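PDB 3O0Y: lipoprotein from Colwellia psychrerythraea, which is of unknown function but belongs to a family grouped with the MA clan of metallopeptidases and is probably a membrane-anchored lipoprotein. Local coordinates for residues E358-I363 against N427-L432; E394-G398 against I419-D423; A399-T405 against I416-N420; H438-H444 against E471-S477. All blocks are in the same frame, centred on the assembly; numbering follows the deposited sequence.

Contact 1: residues E358-I363 against N427-L432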
loop_
_atom_site.group_PDB
_atom_site.type_symbol
_atom_site.label_atom_id
_atom_site.label_comp_id
_atom_site.label_asym_id
_atom_site.label_seq_id
_atom_site.Cartn_x
_atom_site.Cartn_y
_atom_site.Cartn_z
ATOM N N GLU A 358 8.173 17.645 -19.155
ATOM C CA GLU A 358 9.109 16.681 -19.725
ATOM C C GLU A 358 9.068 15.386 -18.933
ATOM O O GLU A 358 9.001 14.297 -19.496
ATOM C CB GLU A 358 10.537 17.232 -19.779
ATOM C CG GLU A 358 11.459 16.283 -20.610
ATOM C CD GLU A 358 12.926 16.691 -20.632
ATOM O OE1 GLU A 358 13.270 17.730 -20.079
ATOM O OE2 GLU A 358 13.739 15.893 -21.122
ATOM N N LEU A 359 9.115 15.474 -17.601
ATOM C CA LEU A 359 9.018 14.321 -16.778
ATOM C C LEU A 359 7.746 13.530 -17.069
ATOM O O LEU A 359 7.770 12.319 -17.261
ATOM C CB LEU A 359 9.135 14.740 -15.303
ATOM C CG LEU A 359 9.259 13.691 -14.250
ATOM C CD1 LEU A 359 9.671 14.361 -12.830
ATOM C CD2 LEU A 359 7.965 12.871 -14.134
ATOM N N LEU A 360 6.610 14.215 -17.127
ATOM C CA LEU A 360 5.328 13.546 -17.363
ATOM C C LEU A 360 5.249 12.909 -18.754
ATOM O O LEU A 360 4.725 11.800 -18.882
ATOM C CB LEU A 360 4.171 14.508 -17.133
ATOM C CG LEU A 360 3.893 14.862 -15.640
ATOM C CD1 LEU A 360 2.983 16.131 -15.591
ATOM C CD2 LEU A 360 3.307 13.742 -14.892
ATOM N N SER A 361 5.831 13.575 -19.756
ATOM C CA SER A 361 5.880 13.016 -21.113
ATOM C C SER A 361 6.760 11.804 -21.156
ATOM O O SER A 361 6.458 10.804 -21.838
ATOM C CB SER A 361 6.379 14.037 -22.151
ATOM O OG SER A 361 5.420 15.108 -22.097
ATOM N N ASP A 362 7.880 11.893 -20.471
ATOM C CA ASP A 362 8.773 10.720 -20.389
ATOM C C ASP A 362 8.097 9.509 -19.763
ATOM O O ASP A 362 8.165 8.357 -20.318
ATOM C CB ASP A 362 10.065 11.023 -19.600
ATOM C CG ASP A 362 11.062 11.935 -20.377
ATOM O OD1 ASP A 362 10.922 12.163 -21.642
ATOM O OD2 ASP A 362 12.035 12.399 -19.702
ATOM N N ILE A 363 7.434 9.718 -18.628
ATOM C CA ILE A 363 6.636 8.646 -17.988
ATOM C C ILE A 363 5.632 8.018 -18.921
ATOM O O ILE A 363 5.544 6.779 -19.039
ATOM C CB ILE A 363 5.781 9.137 -16.812
ATOM C CG1 ILE A 363 6.642 9.305 -15.655
ATOM C CG2 ILE A 363 4.690 8.001 -16.456
ATOM C CD1 ILE A 363 5.810 9.984 -14.479
ATOM N N ASN A 427 13.728 13.394 -8.297
ATOM C CA ASN A 427 13.307 12.702 -9.528
ATOM C C ASN A 427 14.403 12.599 -10.550
ATOM O O ASN A 427 14.216 13.009 -11.699
ATOM C CB ASN A 427 12.130 13.443 -10.158
ATOM C CG ASN A 427 10.816 13.298 -9.342
ATOM O OD1 ASN A 427 10.415 14.220 -8.582
ATOM N ND2 ASN A 427 10.178 12.194 -9.494
ATOM N N PRO A 428 15.572 12.106 -10.132
ATOM C CA PRO A 428 16.640 11.997 -11.113
ATOM C C PRO A 428 16.169 11.170 -12.302
ATOM O O PRO A 428 15.459 10.165 -12.185
ATOM C CB PRO A 428 17.741 11.247 -10.363
ATOM C CG PRO A 428 17.056 10.457 -9.289
ATOM C CD PRO A 428 15.889 11.397 -8.875
ATOM N N LYS A 429 16.612 11.552 -13.484
ATOM C CA LYS A 429 16.139 10.866 -14.653
ATOM C C LYS A 429 16.375 9.365 -14.650
ATOM O O LYS A 429 15.579 8.625 -15.268
ATOM C CB LYS A 429 16.705 11.441 -15.919
ATOM C CG LYS A 429 16.313 12.960 -16.114
ATOM C CD LYS A 429 16.682 13.414 -17.511
ATOM C CE LYS A 429 16.364 14.908 -17.723
ATOM N NZ LYS A 429 16.605 15.330 -19.133
ATOM N N PHE A 430 17.488 8.958 -14.078
ATOM C CA PHE A 430 17.900 7.515 -14.068
ATOM C C PHE A 430 17.055 6.635 -13.149
ATOM O O PHE A 430 17.226 5.437 -13.132
ATOM C CB PHE A 430 19.377 7.375 -13.729
ATOM C CG PHE A 430 19.809 8.005 -12.430
ATOM C CD1 PHE A 430 19.483 7.434 -11.222
ATOM C CD2 PHE A 430 20.620 9.136 -12.428
ATOM C CE1 PHE A 430 19.906 7.951 -10.042
ATOM C CE2 PHE A 430 21.062 9.707 -11.215
ATOM C CZ PHE A 430 20.734 9.128 -10.033
ATOM N N GLY A 431 16.170 7.247 -12.348
ATOM C CA GLY A 431 15.284 6.470 -11.487
ATOM C C GLY A 431 13.838 6.342 -11.930
ATOM O O GLY A 431 13.046 5.588 -11.334
ATOM N N LEU A 432 13.481 7.060 -12.989
ATOM C CA LEU A 432 12.091 7.124 -13.389
ATOM C C LEU A 432 11.554 5.899 -14.115
ATOM O O LEU A 432 10.372 5.597 -13.966
ATOM C CB LEU A 432 11.867 8.392 -14.180
ATOM C CG LEU A 432 10.447 8.778 -14.556
ATOM C CD1 LEU A 432 9.579 8.967 -13.299
ATOM C CD2 LEU A 432 10.456 10.155 -15.418
HETATM O O HOH W 1 14.377 13.387 -20.621
#
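L359 and I363, one turn apart on a helix, meet the side chain of L432, where the loop 427-432 runs into the next helix. The apolar part of the contact is branch against branch. L432 CD2 lies between the two helical residues, 3.9 Å from L359 CD2 and 3.9 Å from I363 CG1. L432 CD1 turns to I363, 3.8 Å from its CG1. With CG of L432 anti to its backbone N (chi1 -172°), both methyls reach the L359 and I363 side, and the chain stands at about a right angle to that of I363. The other methyl of L359, CD1, rests on N427 CB at 3.7 Å, the two side chains again crossing nearly perpendicularly.

The polar part lies at the more exposed border. E358 and K429 both run out extended, cross at about a right angle and converge at their ends, with OE2 of E358 3.5 Å from NZ of K429, a long salt bridge. A water sits beside this pair, 2.6 Å from E358 OE2 and 2.7 Å from D362 OD2, and accepts a weak bond from K429 NZ. It links the lysine to the aspartate, whose OD2 stays 5.5 Å from that NZ, and D362 OD2 is also hydrogen-bonded to the hydroxyl of Y349. Charge therefore fringes a buried leucine-isoleucine patch.

Y349 lies alongside E358, L359, K429 and L432. Helix 353-373 packs by L360 and I363 against strand 387-390, and strand 416-419 lies under L360, I363, N427 and L432.

Contact 2: residues E394-G398 against I419-D423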
loop_
_atom_site.group_PDB
_atom_site.type_symbol
_atom_site.label_atom_id
_atom_site.label_comp_id
_atom_site.label_asym_id
_atom_site.label_seq_id
_atom_site.Cartn_x
_atom_site.Cartn_y
_atom_site.Cartn_z
ATOM N N GLU A 394 -1.027 20.650 -2.518
ATOM C CA GLU A 394 -1.416 20.553 -1.102
ATOM C C GLU A 394 -0.951 19.344 -0.389
ATOM O O GLU A 394 -0.883 19.357 0.844
ATOM C CB GLU A 394 -2.951 20.576 -0.926
ATOM C CG GLU A 394 -3.679 21.533 -1.839
ATOM C CD GLU A 394 -3.986 20.966 -3.243
ATOM O OE1 GLU A 394 -4.840 20.039 -3.349
ATOM O OE2 GLU A 394 -3.432 21.533 -4.239
ATOM N N VAL A 395 -0.699 18.239 -1.106
ATOM C CA VAL A 395 -0.345 17.031 -0.410
ATOM C C VAL A 395 1.078 16.561 -0.720
ATOM O O VAL A 395 1.587 15.694 -0.044
ATOM C CB VAL A 395 -1.408 15.930 -0.661
ATOM C CG1 VAL A 395 -2.838 16.577 -0.557
ATOM C CG2 VAL A 395 -1.207 15.323 -2.034
ATOM N N GLN A 396 1.756 17.237 -1.641
ATOM C CA GLN A 396 3.013 16.698 -2.161
ATOM C C GLN A 396 4.142 16.713 -1.133
ATOM O O GLN A 396 5.028 15.902 -1.212
ATOM C CB GLN A 396 3.436 17.413 -3.460
ATOM C CG GLN A 396 3.837 18.895 -3.233
ATOM C CD GLN A 396 4.189 19.622 -4.513
ATOM O OE1 GLN A 396 4.171 19.053 -5.579
ATOM N NE2 GLN A 396 4.473 20.915 -4.395
ATOM N N ASP A 397 4.097 17.614 -0.135
ATOM C CA ASP A 397 5.165 17.640 0.855
ATOM C C ASP A 397 5.179 16.371 1.678
ATOM O O ASP A 397 6.237 15.814 1.955
ATOM C CB ASP A 397 5.079 18.870 1.801
ATOM C CG ASP A 397 5.071 20.190 1.067
ATOM O OD1 ASP A 397 5.492 20.257 -0.125
ATOM O OD2 ASP A 397 4.692 21.219 1.705
ATOM N N GLY A 398 4.053 15.845 2.061
ATOM C CA GLY A 398 4.114 14.549 2.797
ATOM C C GLY A 398 4.000 13.266 1.965
ATOM O O GLY A 398 4.124 12.138 2.501
ATOM N N ILE A 419 2.613 10.528 -9.306
ATOM C CA ILE A 419 4.011 10.969 -9.249
ATOM C C ILE A 419 4.177 12.262 -8.458
ATOM O O ILE A 419 3.378 13.179 -8.621
ATOM C CB ILE A 419 4.567 11.094 -10.723
ATOM C CG1 ILE A 419 6.045 11.409 -10.692
ATOM C CG2 ILE A 419 3.781 12.102 -11.515
ATOM C CD1 ILE A 419 6.936 10.255 -10.250
ATOM N N ASN A 420 5.208 12.342 -7.592
ATOM C CA ASN A 420 5.466 13.557 -6.797
ATOM C C ASN A 420 6.391 14.506 -7.537
ATOM O O ASN A 420 7.561 14.151 -7.788
ATOM C CB ASN A 420 6.133 13.167 -5.498
ATOM C CG ASN A 420 6.066 14.247 -4.495
ATOM O OD1 ASN A 420 6.261 15.413 -4.802
ATOM N ND2 ASN A 420 5.778 13.879 -3.248
ATOM N N LEU A 421 5.857 15.632 -8.002
ATOM C CA LEU A 421 6.657 16.617 -8.717
ATOM C C LEU A 421 7.195 17.753 -7.842
ATOM O O LEU A 421 7.670 18.790 -8.375
ATOM C CB LEU A 421 5.847 17.136 -9.875
ATOM C CG LEU A 421 5.179 16.180 -10.858
ATOM C CD1 LEU A 421 4.358 16.980 -11.850
ATOM C CD2 LEU A 421 6.315 15.347 -11.477
ATOM N N ARG A 422 7.180 17.563 -6.518
ATOM C CA ARG A 422 7.630 18.677 -5.657
ATOM C C ARG A 422 9.067 19.113 -5.925
ATOM O O ARG A 422 9.347 20.337 -6.050
ATOM C CB ARG A 422 7.540 18.313 -4.191
ATOM C CG ARG A 422 7.889 19.443 -3.191
ATOM C CD ARG A 422 7.882 18.985 -1.709
ATOM N NE ARG A 422 9.176 18.432 -1.286
ATOM C CZ ARG A 422 9.475 17.129 -1.105
ATOM N NH1 ARG A 422 8.576 16.143 -1.222
ATOM N NH2 ARG A 422 10.714 16.812 -0.747
ATOM N N ASP A 423 9.982 18.133 -6.004
ATOM C CA ASP A 423 11.416 18.435 -6.057
ATOM C C ASP A 423 12.075 17.653 -7.206
ATOM O O ASP A 423 12.086 16.406 -7.182
ATOM C CB ASP A 423 12.018 17.938 -4.760
ATOM C CG ASP A 423 13.526 18.256 -4.650
ATOM O OD1 ASP A 423 14.096 18.907 -5.598
ATOM O OD2 ASP A 423 14.126 17.814 -3.623
HETATM O O HOH W 2 3.348 16.632 -7.063
#
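An Asx turn at N420, directly after strand 416-419, presents its side-chain amide to Q396 at the end of the short helix 393-396. N420 OD1 accepts from R422 N at 2.9 Å, which closes the turn and fixes the rotation of the amide. ND2 is then aimed at Q396 O, 3.0 Å away, along a nearly straight line (163° at the hydrogen). The bond lands in the carbonyl plane on a lone pair, and the acceptor lies close to the plane of the amide.

The side chain of Q396 crosses that of R422 obliquely, its amide nearly perpendicular to the guanidinium. With CG between the backbone N and the carbonyl carbon (chi1 68°) and the rest extended, its CD comes 3.6 Å from R422 CB. Q396 OE1 accepts from a water at 3.0 Å, and that water in turn accepts from L421 N at 2.9 Å, so the glutamine reaches the backbone of the turn indirectly. In R422, CG is anti to the backbone N and the extended CB-CG-CD part brings CD to 3.1 Å from D397 OD1; the bend at chi3 (87°) then turns NE and the guanidinium. The carboxylate and guanidinium planes are nearly perpendicular, and D397 OD1 stays 4.3 Å from R422 NE: attraction at a distance, not a salt bridge.

Behind the turn, L421 packs on L359 and L360 of helix 353-373 and its carbonyl is held by R356, while I419 bonds through its backbone to K389 and F391.

Contact 3: residues A399-T405 against I416-N420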
loop_
_atom_site.group_PDB
_atom_site.type_symbol
_atom_site.label_atom_id
_atom_site.label_comp_id
_atom_site.label_asym_id
_atom_site.label_seq_id
_atom_site.Cartn_x
_atom_site.Cartn_y
_atom_site.Cartn_z
ATOM N N ALA A 399 3.813 13.393 0.657
ATOM C CA ALA A 399 3.479 12.216 -0.170
ATOM C C ALA A 399 4.720 11.460 -0.565
ATOM O O ALA A 399 5.824 12.033 -0.698
ATOM C CB ALA A 399 2.682 12.637 -1.453
ATOM N N PRO A 400 4.557 10.183 -0.862
ATOM C CA PRO A 400 5.639 9.420 -1.394
ATOM C C PRO A 400 6.086 9.905 -2.785
ATOM O O PRO A 400 5.447 10.767 -3.392
ATOM C CB PRO A 400 5.042 8.014 -1.529
ATOM C CG PRO A 400 3.674 8.230 -1.684
ATOM C CD PRO A 400 3.304 9.394 -0.853
ATOM N N GLY A 401 7.246 9.414 -3.204
ATOM C CA GLY A 401 7.792 9.685 -4.550
ATOM C C GLY A 401 6.848 9.259 -5.648
ATOM O O GLY A 401 6.682 9.974 -6.652
ATOM N N GLY A 402 6.240 8.091 -5.463
ATOM C CA GLY A 402 5.210 7.577 -6.376
ATOM C C GLY A 402 4.266 6.638 -5.670
ATOM O O GLY A 402 4.591 6.129 -4.612
ATOM N N GLN A 403 3.102 6.351 -6.279
ATOM C CA GLN A 403 2.143 5.452 -5.614
ATOM C C GLN A 403 1.207 4.996 -6.711
ATOM O O GLN A 403 1.064 5.661 -7.727
ATOM C CB GLN A 403 1.378 6.239 -4.568
ATOM C CG GLN A 403 0.410 5.432 -3.763
ATOM C CD GLN A 403 0.003 6.200 -2.540
ATOM O OE1 GLN A 403 -0.459 7.331 -2.641
ATOM N NE2 GLN A 403 0.311 5.641 -1.371
ATOM N N TYR A 404 0.537 3.884 -6.494
ATOM C CA TYR A 404 -0.480 3.423 -7.423
ATOM C C TYR A 404 -1.745 3.270 -6.600
ATOM O O TYR A 404 -1.713 2.680 -5.497
ATOM C CB TYR A 404 -0.133 2.059 -8.042
ATOM C CG TYR A 404 -1.249 1.504 -8.885
ATOM C CD1 TYR A 404 -1.516 2.004 -10.100
ATOM C CD2 TYR A 404 -2.075 0.496 -8.415
ATOM C CE1 TYR A 404 -2.556 1.507 -10.864
ATOM C CE2 TYR A 404 -3.093 -0.007 -9.148
ATOM C CZ TYR A 404 -3.378 0.512 -10.341
ATOM O OH TYR A 404 -4.412 0.023 -11.080
ATOM N N THR A 405 -2.834 3.793 -7.129
ATOM C CA THR A 405 -4.201 3.526 -6.586
ATOM C C THR A 405 -5.051 2.731 -7.518
ATOM O O THR A 405 -5.016 2.953 -8.716
ATOM C CB THR A 405 -4.916 4.829 -6.193
ATOM O OG1 THR A 405 -4.945 5.734 -7.303
ATOM C CG2 THR A 405 -4.180 5.513 -5.021
ATOM N N ILE A 416 -4.525 4.714 -11.075
ATOM C CA ILE A 416 -3.645 5.882 -11.237
ATOM C C ILE A 416 -2.271 5.661 -10.651
ATOM O O ILE A 416 -2.113 5.242 -9.494
ATOM C CB ILE A 416 -4.285 7.131 -10.535
ATOM C CG1 ILE A 416 -5.687 7.409 -11.166
ATOM C CG2 ILE A 416 -3.378 8.384 -10.632
ATOM C CD1 ILE A 416 -6.543 8.287 -10.258
ATOM N N TYR A 417 -1.285 5.990 -11.470
ATOM C CA TYR A 417 0.088 6.128 -11.104
ATOM C C TYR A 417 0.270 7.589 -10.740
ATOM O O TYR A 417 0.198 8.478 -11.564
ATOM C CB TYR A 417 0.981 5.658 -12.260
ATOM C CG TYR A 417 2.469 6.023 -12.223
ATOM C CD1 TYR A 417 3.137 6.352 -11.079
ATOM C CD2 TYR A 417 3.211 5.882 -13.377
ATOM C CE1 TYR A 417 4.506 6.636 -11.104
ATOM C CE2 TYR A 417 4.570 6.207 -13.395
ATOM C CZ TYR A 417 5.204 6.548 -12.256
ATOM O OH TYR A 417 6.552 6.823 -12.268
ATOM N N TRP A 418 0.457 7.801 -9.441
ATOM C CA TRP A 418 0.731 9.087 -8.905
ATOM C C TRP A 418 2.228 9.358 -8.824
ATOM O O TRP A 418 3.014 8.508 -8.339
ATOM C CB TRP A 418 0.200 9.225 -7.512
ATOM C CG TRP A 418 -1.254 9.103 -7.401
ATOM C CD1 TRP A 418 -1.926 7.930 -7.250
ATOM C CD2 TRP A 418 -2.258 10.147 -7.466
ATOM N NE1 TRP A 418 -3.294 8.171 -7.176
ATOM C CE2 TRP A 418 -3.524 9.514 -7.328
ATOM C CE3 TRP A 418 -2.212 11.522 -7.649
ATOM C CZ2 TRP A 418 -4.731 10.228 -7.365
ATOM C CZ3 TRP A 418 -3.393 12.252 -7.708
ATOM C CH2 TRP A 418 -4.657 11.589 -7.540
ATOM N N ILE A 419 2.613 10.528 -9.306
ATOM C CA ILE A 419 4.011 10.969 -9.249
ATOM C C ILE A 419 4.177 12.262 -8.458
ATOM O O ILE A 419 3.378 13.179 -8.621
ATOM C CB ILE A 419 4.567 11.094 -10.723
ATOM C CG1 ILE A 419 6.045 11.409 -10.692
ATOM C CG2 ILE A 419 3.781 12.102 -11.515
ATOM C CD1 ILE A 419 6.936 10.255 -10.250
ATOM N N ASN A 420 5.208 12.342 -7.592
ATOM C CA ASN A 420 5.466 13.557 -6.797
ATOM C C ASN A 420 6.391 14.506 -7.537
ATOM O O ASN A 420 7.561 14.151 -7.788
ATOM C CB ASN A 420 6.133 13.167 -5.498
ATOM C CG ASN A 420 6.066 14.247 -4.495
ATOM O OD1 ASN A 420 6.261 15.413 -4.802
ATOM N ND2 ASN A 420 5.778 13.879 -3.248
#
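G402-T405 and I416-I419 form an antiparallel hairpin, their axes 4.6 Å apart at closest and their directions 160° apart. Q403 with W418 and T405 with I416 are the hydrogen-bonded pairs; G402 with I419 and Y404 with Y417 are the non-hydrogen-bonded ones. W418 N gives the shortest of the backbone bonds, 2.8 Å to Q403 O, and N420 N also donates to G401 O at 2.9 Å.

On the face that carries Q403, T405, I416 and W418, the indole lies so that its edge meets T405: W418 NE1 donates to T405 OG1 at 2.9 Å, with the hydroxyl close to the ring plane. T405 OG1 sits between the backbone N and the carbonyl carbon (chi1 55°), which swings it toward the tryptophan. I416 CG2 lies over the rim of one face of the indole, 3.4 Å above the plane. On the opposite face of the sheet, Y404 OH bonds H445 ND1 and Y417 OH bonds T436 OG1.

At the open end N420 ND2 donates to P400 O at 3.1 Å, the donor standing well above that carbonyl's plane. P400 O and Q396 O take the two good bonds of this amide nitrogen, and A399 O is at most a weak third. The indole N-H, in a buried side chain, has its acceptor supplied by the partner strand, while the ring itself meets R150 in a cation-pi contact.

Contact 4: residues H438-H444 against E471-S477; sequences HEANPGH and EGWALYS
H438 and H444 turn ring faces toward the same methyl group, that of A474. A474 CB stands 3.8 Å from the centroid of the H438 ring and 3.9 Å from that of H444, a CH-pi contact over each face. One ring comes from the last turn of helix 432-439 and the other from the first residue of the next helix, with the loop between them. H438 has CG anti to its backbone N (chi1 -178°), whereas H444 CG lies anti to its carbonyl carbon (chi1 -75°), which turns its ring face to the methyl.

E471 OE1 lies in the H444 ring plane at the CE1-NE2 edge, 3.1 Å from H444 CE1 and 3.2 Å from H444 NE2, with the carboxylate almost perpendicular to the imidazole. Against H438 the same carboxylate is nearly parallel. A modelled water lies 2.8 Å from both E471 O and E471 OE1 but 2.4 Å from H438 NE2, too short for an ordinary water, and its identity is doubtful. Farther along the helix, W473 offers its ring edge: NE1 donates to P442 O at 2.8 Å, in the carbonyl plane on a lone pair. The peptide before P442 is cis. G443, at the next N-cap, has its CA 4.2 Å from A474 CA; lacking a CB, it leaves room for H438 O, which accepts from H444 N.

E439 OE1 lies at the edge of the H444 ring, and a sulfate is bound near E471. HEANPGH resembles HEXXH with a longer insert; H438, H444 and E471 are placed like the His, His and Glu ligands of a gluzincin zinc site, consistent with the MA clan, though no metal is modelled.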
loop_
_atom_site.group_PDB
_atom_site.type_symbol
_atom_site.label_atom_id
_atom_site.label_comp_id
_atom_site.label_asym_id
_atom_site.label_seq_id
_atom_site.Cartn_x
_atom_site.Cartn_y
_atom_site.Cartn_z
ATOM N N HIS A 438 7.369 -0.249 -11.854
ATOM C CA HIS A 438 6.865 -0.685 -10.596
ATOM C C HIS A 438 5.415 -0.291 -10.358
ATOM O O HIS A 438 4.592 -1.156 -9.974
ATOM C CB HIS A 438 7.708 -0.034 -9.545
ATOM C CG HIS A 438 7.350 -0.411 -8.144
ATOM N ND1 HIS A 438 6.347 0.169 -7.434
ATOM C CD2 HIS A 438 7.801 -1.434 -7.363
ATOM C CE1 HIS A 438 6.330 -0.291 -6.202
ATOM N NE2 HIS A 438 7.135 -1.341 -6.151
ATOM N N GLU A 439 5.078 0.956 -10.689
ATOM C CA GLU A 439 3.752 1.497 -10.360
ATOM C C GLU A 439 2.709 1.111 -11.369
ATOM O O GLU A 439 1.512 0.905 -11.049
ATOM C CB GLU A 439 3.802 2.992 -10.151
ATOM C CG GLU A 439 4.689 3.527 -8.977
ATOM C CD GLU A 439 4.308 3.095 -7.611
ATOM O OE1 GLU A 439 3.321 2.402 -7.433
ATOM O OE2 GLU A 439 5.072 3.477 -6.701
ATOM N N ALA A 440 3.106 1.121 -12.617
ATOM C CA ALA A 440 2.176 0.900 -13.716
ATOM C C ALA A 440 2.341 -0.477 -14.308
ATOM O O ALA A 440 1.853 -1.431 -13.675
ATOM C CB ALA A 440 2.211 2.053 -14.709
ATOM N N ASN A 441 2.869 -0.629 -15.519
ATOM C CA ASN A 441 3.051 -1.867 -16.180
ATOM C C ASN A 441 4.547 -2.230 -16.337
ATOM O O ASN A 441 5.342 -1.366 -16.708
ATOM C CB ASN A 441 2.480 -1.774 -17.575
ATOM C CG ASN A 441 0.951 -1.482 -17.542
ATOM O OD1 ASN A 441 0.261 -1.817 -16.531
ATOM N ND2 ASN A 441 0.439 -0.947 -18.619
ATOM N N PRO A 442 4.894 -3.474 -16.066
ATOM C CA PRO A 442 4.138 -4.678 -15.710
ATOM C C PRO A 442 3.936 -4.857 -14.199
ATOM O O PRO A 442 3.459 -5.940 -13.802
ATOM C CB PRO A 442 5.073 -5.808 -16.198
ATOM C CG PRO A 442 6.335 -5.186 -16.403
ATOM C CD PRO A 442 6.331 -3.760 -16.272
ATOM N N GLY A 443 4.083 -3.783 -13.435
ATOM C CA GLY A 443 3.927 -3.840 -11.976
ATOM C C GLY A 443 2.510 -3.728 -11.390
ATOM O O GLY A 443 1.613 -4.458 -11.786
ATOM N N HIS A 444 2.295 -2.773 -10.513
ATOM C CA HIS A 444 1.058 -2.739 -9.763
ATOM C C HIS A 444 -0.188 -2.674 -10.613
ATOM O O HIS A 444 -1.123 -3.425 -10.332
ATOM C CB HIS A 444 1.014 -1.576 -8.805
ATOM C CG HIS A 444 1.860 -1.716 -7.570
ATOM N ND1 HIS A 444 2.007 -2.914 -6.879
ATOM C CD2 HIS A 444 2.574 -0.790 -6.890
ATOM C CE1 HIS A 444 2.753 -2.685 -5.800
ATOM N NE2 HIS A 444 3.112 -1.414 -5.784
ATOM N N GLU A 471 3.744 -6.559 -3.401
ATOM C CA GLU A 471 4.965 -5.845 -3.494
ATOM C C GLU A 471 6.053 -6.679 -4.137
ATOM O O GLU A 471 6.846 -6.097 -4.913
ATOM C CB GLU A 471 5.396 -5.397 -2.094
ATOM C CG GLU A 471 4.360 -4.566 -1.422
ATOM C CD GLU A 471 3.912 -3.288 -2.210
ATOM O OE1 GLU A 471 4.513 -2.874 -3.260
ATOM O OE2 GLU A 471 2.866 -2.743 -1.785
ATOM N N GLY A 472 6.102 -7.995 -3.870
ATOM C CA GLY A 472 7.058 -8.833 -4.485
ATOM C C GLY A 472 6.859 -8.905 -5.994
ATOM O O GLY A 472 7.849 -8.867 -6.763
ATOM N N TRP A 473 5.599 -8.926 -6.434
ATOM C CA TRP A 473 5.309 -8.930 -7.875
ATOM C C TRP A 473 5.884 -7.659 -8.528
ATOM O O TRP A 473 6.498 -7.728 -9.591
ATOM C CB TRP A 473 3.781 -9.006 -8.143
ATOM C CG TRP A 473 3.546 -8.711 -9.646
ATOM C CD1 TRP A 473 3.252 -7.529 -10.187
ATOM C CD2 TRP A 473 3.940 -9.572 -10.731
ATOM N NE1 TRP A 473 3.363 -7.600 -11.555
ATOM C CE2 TRP A 473 3.764 -8.853 -11.902
ATOM C CE3 TRP A 473 4.314 -10.890 -10.807
ATOM C CZ2 TRP A 473 4.049 -9.405 -13.149
ATOM C CZ3 TRP A 473 4.610 -11.439 -12.036
ATOM C CH2 TRP A 473 4.407 -10.720 -13.176
ATOM N N ALA A 474 5.628 -6.507 -7.923
ATOM C CA ALA A 474 6.014 -5.246 -8.574
ATOM C C ALA A 474 7.537 -5.152 -8.653
ATOM O O ALA A 474 8.078 -4.748 -9.663
ATOM C CB ALA A 474 5.417 -4.026 -7.860
ATOM N N LEU A 475 8.246 -5.588 -7.599
ATOM C CA LEU A 475 9.714 -5.617 -7.663
ATOM C C LEU A 475 10.242 -6.624 -8.690
ATOM O O LEU A 475 11.190 -6.315 -9.469
ATOM C CB LEU A 475 10.271 -5.871 -6.228
ATOM C CG LEU A 475 11.746 -5.683 -5.971
ATOM C CD1 LEU A 475 12.191 -4.240 -6.381
ATOM C CD2 LEU A 475 12.071 -6.066 -4.499
ATOM N N TYR A 476 9.597 -7.816 -8.787
ATOM C CA TYR A 476 9.902 -8.776 -9.852
ATOM C C TYR A 476 9.702 -8.160 -11.228
ATOM O O TYR A 476 10.562 -8.373 -12.087
ATOM C CB TYR A 476 9.084 -10.061 -9.667
ATOM C CG TYR A 476 9.091 -10.970 -10.849
ATOM C CD1 TYR A 476 10.103 -11.887 -11.039
ATOM C CD2 TYR A 476 8.063 -10.965 -11.743
ATOM C CE1 TYR A 476 10.130 -12.706 -12.209
ATOM C CE2 TYR A 476 8.076 -11.776 -12.892
ATOM C CZ TYR A 476 9.074 -12.690 -13.081
ATOM O OH TYR A 476 9.093 -13.428 -14.301
ATOM N N SER A 477 8.609 -7.383 -11.430
ATOM C CA SER A 477 8.238 -6.655 -12.680
ATOM C C SER A 477 9.384 -5.776 -13.133
ATOM O O SER A 477 9.670 -5.682 -14.344
ATOM C CB SER A 477 7.048 -5.630 -12.425
ATOM O OG SER A 477 6.007 -6.529 -12.426
HETATM O O HOH W 3 6.753 -3.328 -4.840
#

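Overall arrangement
From the N terminus, helix 353-373 supplies the first side of contact 1, and the chain returns to it at 427-432, closing the widest of the four loops. Within that loop lies contact 2, joining helix 393-396 to the turn after strand 416-419, and further in is the hairpin of contact 3, which shares I419 and N420 with it. Contact 1 touches both: L359 meets L421, and I363 meets Y417. Contact 4 opens only after these have closed, in series, and brings helix 467-483 to the end of helix 432-439. E439 packs on Y404 and Y417, so sheet and helices meet there, whereas contacts 1 and 2 stay about 7 Å from contact 4 at nearest atoms.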